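Local coordinates for putative mandelate racemase/muconate lactonizing enzyme (Bordetella bronchiseptica, PDB 3DDM), which belongs to the mandelate racemase/muconate lactonizing enzyme branch of the enolase superfamily, pairing an N-terminal alpha-plus-beta domain with a barrel domain, its specific function not being established, at residues D182-D185 and V186-A189; V45-S48 and D49-G53. The protein carries 1 engineered substitution. One frame throughout, in Å; residues are numbered along the deposited sequence.

Interaction 1: D182-D185 and V186-A189; sequences DARD and VRNA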
loop_
_atom_site.group_PDB
_atom_site.type_symbol
_atom_site.label_atom_id
_atom_site.label_comp_id
_atom_site.label_asym_id
_atom_site.label_seq_id
_atom_site.Cartn_x
_atom_site.Cartn_y
_atom_site.Cartn_z
ATOM N N ASP A 182 5.361 -23.449 -18.891
ATOM C CA ASP A 182 6.571 -23.376 -19.705
ATOM C C ASP A 182 6.480 -23.902 -21.136
ATOM O O ASP A 182 6.805 -23.195 -22.086
ATOM C CB ASP A 182 7.708 -24.109 -18.995
ATOM C CG ASP A 182 8.276 -23.323 -17.835
ATOM O OD1 ASP A 182 7.492 -22.880 -16.965
ATOM O OD2 ASP A 182 9.513 -23.153 -17.796
ATOM N N ALA A 183 6.056 -25.151 -21.286
ATOM C CA ALA A 183 5.971 -25.770 -22.603
ATOM C C ALA A 183 4.946 -25.135 -23.526
ATOM O O ALA A 183 5.210 -24.928 -24.714
ATOM C CB ALA A 183 5.677 -27.253 -22.452
ATOM N N ARG A 184 3.774 -24.839 -22.973
ATOM C CA ARG A 184 2.692 -24.241 -23.738
ATOM C C ARG A 184 3.104 -22.850 -24.209
ATOM O O ARG A 184 2.834 -22.471 -25.349
ATOM C CB ARG A 184 1.426 -24.146 -22.880
ATOM C CG ARG A 184 0.134 -24.140 -23.670
ATOM C CD ARG A 184 -1.056 -23.771 -22.796
ATOM N NE ARG A 184 -2.324 -24.094 -23.447
ATOM C CZ ARG A 184 -2.716 -23.615 -24.627
ATOM N NH1 ARG A 184 -1.943 -22.772 -25.309
ATOM N NH2 ARG A 184 -3.878 -23.997 -25.142
ATOM N N ASP A 185 3.765 -22.100 -23.332
ATOM C CA ASP A 185 4.207 -20.749 -23.658
ATOM C C ASP A 185 5.165 -20.689 -24.842
ATOM O O ASP A 185 5.023 -19.839 -25.713
ATOM C CB ASP A 185 4.858 -20.084 -22.442
ATOM C CG ASP A 185 3.845 -19.666 -21.383
ATOM O OD1 ASP A 185 2.679 -19.381 -21.737
ATOM O OD2 ASP A 185 4.227 -19.601 -20.195
ATOM N N VAL A 186 6.148 -21.578 -24.877
ATOM C CA VAL A 186 7.091 -21.578 -25.987
ATOM C C VAL A 186 6.385 -22.058 -27.242
ATOM O O VAL A 186 6.800 -21.737 -28.351
ATOM C CB VAL A 186 8.314 -22.492 -25.723
ATOM C CG1 VAL A 186 9.120 -21.961 -24.544
ATOM C CG2 VAL A 186 7.852 -23.918 -25.466
ATOM N N ARG A 187 5.318 -22.833 -27.069
ATOM C CA ARG A 187 4.564 -23.318 -28.217
ATOM C C ARG A 187 3.822 -22.124 -28.803
ATOM O O ARG A 187 3.900 -21.863 -30.008
ATOM C CB ARG A 187 3.554 -24.396 -27.803
ATOM C CG ARG A 187 3.745 -25.732 -28.519
ATOM C CD ARG A 187 2.480 -26.579 -28.466
ATOM N NE ARG A 187 1.970 -26.751 -27.105
ATOM C CZ ARG A 187 2.605 -27.406 -26.136
ATOM N NH1 ARG A 187 3.789 -27.965 -26.365
ATOM N NH2 ARG A 187 2.051 -27.503 -24.934
ATOM N N ASN A 188 3.111 -21.401 -27.935
ATOM C CA ASN A 188 2.355 -20.219 -28.332
ATOM C C ASN A 188 3.274 -19.207 -28.992
ATOM O O ASN A 188 3.008 -18.740 -30.097
ATOM C CB ASN A 188 1.694 -19.558 -27.121
ATOM C CG ASN A 188 0.561 -20.383 -26.546
ATOM O OD1 ASN A 188 0.017 -21.268 -27.216
ATOM N ND2 ASN A 188 0.181 -20.083 -25.301
ATOM N N ALA A 189 4.357 -18.871 -28.300
ATOM C CA ALA A 189 5.323 -17.905 -28.804
ATOM C C ALA A 189 5.742 -18.209 -30.234
ATOM O O ALA A 189 5.638 -17.357 -31.109
ATOM C CB ALA A 189 6.550 -17.871 -27.898
#

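Interaction 2: V45-S48 and D49-G53; sequences VEDS and DGAVG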
loop_
_atom_site.group_PDB
_atom_site.type_symbol
_atom_site.label_atom_id
_atom_site.label_comp_id
_atom_site.label_asym_id
_atom_site.label_seq_id
_atom_site.Cartn_x
_atom_site.Cartn_y
_atom_site.Cartn_z
ATOM N N VAL A 45 -11.017 17.726 -12.034
ATOM C CA VAL A 45 -10.621 18.849 -11.203
ATOM C C VAL A 45 -11.174 20.136 -11.794
ATOM O O VAL A 45 -10.866 20.478 -12.935
ATOM C CB VAL A 45 -9.100 18.993 -11.126
ATOM C CG1 VAL A 45 -8.755 20.252 -10.326
ATOM C CG2 VAL A 45 -8.489 17.750 -10.487
ATOM N N GLU A 46 -11.999 20.843 -11.027
ATOM C CA GLU A 46 -12.558 22.099 -11.501
ATOM C C GLU A 46 -11.724 23.282 -11.027
ATOM O O GLU A 46 -11.383 23.404 -9.850
ATOM C CB GLU A 46 -13.995 22.294 -11.032
ATOM C CG GLU A 46 -14.673 23.439 -11.769
ATOM C CD GLU A 46 -16.047 23.755 -11.232
ATOM O OE1 GLU A 46 -16.842 22.806 -11.048
ATOM O OE2 GLU A 46 -16.337 24.953 -11.003
ATOM N N ASP A 47 -11.418 24.151 -11.978
ATOM C CA ASP A 47 -10.627 25.354 -11.776
ATOM C C ASP A 47 -11.407 26.407 -10.994
ATOM O O ASP A 47 -12.620 26.291 -10.803
ATOM C CB ASP A 47 -10.268 25.912 -13.151
ATOM C CG ASP A 47 -9.090 26.830 -13.123
ATOM O OD1 ASP A 47 -8.685 27.280 -14.219
ATOM O OD2 ASP A 47 -8.567 27.099 -12.019
ATOM N N SER A 48 -10.700 27.440 -10.554
ATOM C CA SER A 48 -11.322 28.541 -9.825
ATOM C C SER A 48 -12.105 29.400 -10.829
ATOM O O SER A 48 -12.953 30.202 -10.443
ATOM C CB SER A 48 -10.255 29.395 -9.144
ATOM O OG SER A 48 -9.349 29.909 -10.106
ATOM N N ASP A 49 -11.803 29.229 -12.117
ATOM C CA ASP A 49 -12.491 29.966 -13.173
ATOM C C ASP A 49 -13.607 29.107 -13.778
ATOM O O ASP A 49 -14.294 29.530 -14.714
ATOM C CB ASP A 49 -11.517 30.371 -14.286
ATOM C CG ASP A 49 -10.422 31.324 -13.804
ATOM O OD1 ASP A 49 -10.620 32.015 -12.772
ATOM O OD2 ASP A 49 -9.365 31.394 -14.479
ATOM N N GLY A 50 -13.778 27.900 -13.247
ATOM C CA GLY A 50 -14.807 27.016 -13.756
ATOM C C GLY A 50 -14.284 26.027 -14.784
ATOM O O GLY A 50 -15.003 25.123 -15.205
ATOM N N ALA A 51 -13.031 26.187 -15.196
ATOM C CA ALA A 51 -12.451 25.283 -16.177
ATOM C C ALA A 51 -12.337 23.878 -15.584
ATOM O O ALA A 51 -12.097 23.713 -14.383
ATOM C CB ALA A 51 -11.094 25.789 -16.614
ATOM N N VAL A 52 -12.508 22.865 -16.430
ATOM C CA VAL A 52 -12.461 21.483 -15.976
ATOM C C VAL A 52 -11.395 20.615 -16.642
ATOM O O VAL A 52 -11.122 20.743 -17.835
ATOM C CB VAL A 52 -13.839 20.836 -16.162
ATOM C CG1 VAL A 52 -13.766 19.341 -15.869
ATOM C CG2 VAL A 52 -14.851 21.531 -15.244
ATOM N N GLY A 53 -10.792 19.734 -15.851
ATOM C CA GLY A 53 -9.770 18.841 -16.371
ATOM C C GLY A 53 -10.067 17.415 -15.956
ATOM O O GLY A 53 -10.527 17.183 -14.843
#

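Interaction 1: D182-D185 and V186-A189
Arg-187 doubles back over the preceding turn of its own helix and lays one face of its guanidinium on Ala-183 O, which sits 3.7 Å from NH1 and is offset toward the rim. A bend at chi3 (-53°) turns the chain back toward the N-terminal end of the helix, bringing NH2 within 3.5 Å of Arg-184 CA. Ala-183, with no side chain beyond CB, leaves its carbonyl to the guanidinium. Arg-184, by contrast, stretches outward from CG to NE and carries NH1 to 3.1 Å from Asn-188 OD1, though at an angle too poor for a hydrogen bond; guanidinium and amide planes are 50° apart. Its NH2 makes a weak hydrogen bond to Glu-157 O. Both arginines ride on regular i to i+4 bonds, among them Asn-188 N to Arg-184 O (2.8 Å). This is the opening of helix 182-196, the connecting helix of a beta-alpha-beta unit in the TIM-type barrel. Val-186 offers a compact branched surface to Met-218 of helix 212-222. Farther out, Asp-182 makes a salt bridge with Arg-214, Asp-185 OD2 accepts the backbone N-H of Gly-179, and the buried amide of Asn-188 gives its ND2 hydrogen to Pro-156 O.

Interaction 2: V45-S48 and D49-G53
Asp-47 and Ala-51 press CB against CB at 3.6 Å on the close-packed side of a hairpin, where alanine's small methyl also lies 3.7 Å from Asp-47 OD1. Beside them Asp-47 N donates almost straight to Ala-51 O, while Asp-47 O takes Gly-50 N at 3.1 Å from above its carbonyl plane. These two bonds close a type I turn with a G1 beta bulge, the classic 3:5 hairpin; Gly-50 adopts a positive phi (96°), at which a side chain would jam against the preceding carbonyl. Outward from the turn, Glu-46 CG meets Val-52 CG2 at 4.0 Å in a non-hydrogen-bonded antiparallel pair, and Val-45 with Gly-53 forms a hydrogen-bonded one. Ser-48, Asp-49 and Gly-50 form the exposed, looser tip. At its edge buried Asp-47, its CG opposite the backbone N (chi1 -159°), brings its carboxylate alongside that of Asp-49, OD1 to OD2 4.2 Å, a repulsion probably relieved by Arg-131, which makes a salt bridge with each. Glu-46 pairs with Arg-14, and its backbone bonds to Arg-14 and Ala-13 reach strand 14-23 and the residue before it, while helix 110-131 packs Leu-120, Ala-123 and Leu-124 on Val-45 and Leu-127 on Ala-51.

In the fold
Interactions 1 and 2 belong to different halves of the two-domain enolase-superfamily architecture: the helix turns at 182-189 lie in the barrel domain, on a helix outside its strands, the hairpin tip at 45-53 in the N-terminal domain. They lie on opposite sides of the chain's centre, about 26 Å and 25 Å from it, with their own centres 51 Å apart and nearest atoms about 39 Å apart, and so do not touch. Both are local contacts within one continuous segment, one built on i to i+4 helical bonds, the other on antiparallel strand pairing. Interaction 1 is part of a link between two parallel barrel strands, whereas interaction 2 turns the chain between two neighbouring strands of one antiparallel sheet.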